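Glycogen accumulation regulator GarA (Mycobacterium tuberculosis, PDB 6I2P) probably regulates central carbon and nitrogen metabolism by binding metabolic enzymes through its phosphothreonine-recognising FHA domain. Local coordinates at residues C[131-134]-C[135-138]. Sequence-based numbering, arbitrary orientation.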
loop_
_atom_site.group_PDB
_atom_site.type_symbol
_atom_site.label_atom_id
_atom_site.label_comp_id
_atom_site.label_asym_id
_atom_site.label_seq_id
_atom_site.Cartn_x
_atom_site.Cartn_y
_atom_site.Cartn_z
ATOM N N VAL C 131 2.884 -14.199 25.570
ATOM C CA VAL C 131 2.350 -13.887 26.898
ATOM C C VAL C 131 2.462 -12.363 27.051
ATOM O O VAL C 131 3.490 -11.782 26.691
ATOM C CB VAL C 131 3.123 -14.648 28.016
ATOM C CG1 VAL C 131 2.682 -14.213 29.417
ATOM C CG2 VAL C 131 2.983 -16.160 27.853
ATOM N N LEU C 132 1.402 -11.718 27.564
ATOM C CA LEU C 132 1.377 -10.271 27.736
ATOM C C LEU C 132 1.622 -9.813 29.170
ATOM O O LEU C 132 1.018 -10.322 30.114
ATOM C CB LEU C 132 0.073 -9.670 27.182
ATOM C CG LEU C 132 -0.236 -9.945 25.696
ATOM C CD1 LEU C 132 -1.684 -9.639 25.369
ATOM C CD2 LEU C 132 0.707 -9.184 24.768
ATOM N N ALA C 133 2.518 -8.837 29.306
ATOM C CA ALA C 133 2.877 -8.159 30.550
ATOM C C ALA C 133 2.397 -6.707 30.432
ATOM O O ALA C 133 2.220 -6.221 29.312
ATOM C CB ALA C 133 4.384 -8.191 30.743
ATOM N N ASN C 134 2.175 -6.024 31.569
ATOM C CA ASN C 134 1.710 -4.632 31.590
ATOM C C ASN C 134 2.681 -3.702 30.844
ATOM O O ASN C 134 3.878 -3.677 31.150
ATOM C CB ASN C 134 1.487 -4.151 33.030
ATOM C CG ASN C 134 1.037 -2.713 33.128
ATOM O OD1 ASN C 134 -0.106 -2.371 32.820
ATOM N ND2 ASN C 134 1.933 -1.837 33.552
ATOM N N GLY C 135 2.146 -2.985 29.856
ATOM C CA GLY C 135 2.911 -2.046 29.046
ATOM C C GLY C 135 3.287 -2.531 27.662
ATOM O O GLY C 135 3.836 -1.756 26.873
ATOM N N ASP C 136 3.006 -3.818 27.356
ATOM C CA ASP C 136 3.292 -4.422 26.051
ATOM C C ASP C 136 2.460 -3.788 24.950
ATOM O O ASP C 136 1.299 -3.440 25.172
ATOM C CB ASP C 136 3.048 -5.939 26.080
ATOM C CG ASP C 136 4.200 -6.771 26.615
ATOM O OD1 ASP C 136 5.316 -6.226 26.757
ATOM O OD2 ASP C 136 3.989 -7.972 26.878
ATOM N N GLU C 137 3.070 -3.631 23.764
ATOM C CA GLU C 137 2.415 -3.064 22.594
ATOM C C GLU C 137 2.069 -4.157 21.585
ATOM O O GLU C 137 2.936 -4.926 21.170
ATOM C CB GLU C 137 3.258 -1.947 21.964
ATOM C CG GLU C 137 3.196 -0.649 22.764
ATOM C CD GLU C 137 3.578 0.625 22.035
ATOM O OE1 GLU C 137 4.462 1.351 22.543
ATOM O OE2 GLU C 137 2.982 0.914 20.972
ATOM N N VAL C 138 0.786 -4.233 21.214
ATOM C CA VAL C 138 0.254 -5.219 20.274
ATOM C C VAL C 138 -0.134 -4.525 18.975
ATOM O O VAL C 138 -0.944 -3.598 18.986
ATOM C CB VAL C 138 -0.925 -6.045 20.866
ATOM C CG1 VAL C 138 -1.312 -7.198 19.935
ATOM C CG2 VAL C 138 -0.595 -6.574 22.258
#
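The carboxylate of D136 meets the backbone of A133 across a tight reversal of the chain, and the N-H of A133 stands above the carboxylate plane at OD2. This bond from N of A133 to OD2 of D136 spans 3.0 Å and is almost straight, yet the donor lies 55° out of the plane of the group. The other oxygen, OD1, is hydrogen-bonded to ND2 of N123, so both oxygens have partners and the rotation of the carboxylate is probably restricted.

CG of D136 lies beside its own backbone N (chi1 -84°), which carries the carboxylate back toward the backbone N of A133. The same residue also gives its N-H to O of A133, N to O 3.2 Å, with the donor tilted somewhat from the carbonyl plane. This second bond closes the type II beta turn from A133 to D136, and the two together illustrate how an aspartate at the last position of a turn can bind its first residue through both side chain and backbone. G135 takes the third position of the turn with a positive phi, the backbone shape that suits glycine in a type II turn.

On the buried side of the turn, methyl CD2 of L132 rests against CG2 of V138 at 3.8 Å, the two side chains running at about a right angle. Both also touch F102 of strand 100-105, and L132 reaches V111 and F147 as well. The turn thus joins strand 129-132, at the edge of one sheet of the FHA beta sandwich, to strand 137-140 in the other; backbone hydrogen bonds tie L132 to F109 of strand 108-113 in the first sheet, and D136 and V138 to F147 and L145 of strand 143-149 in the second.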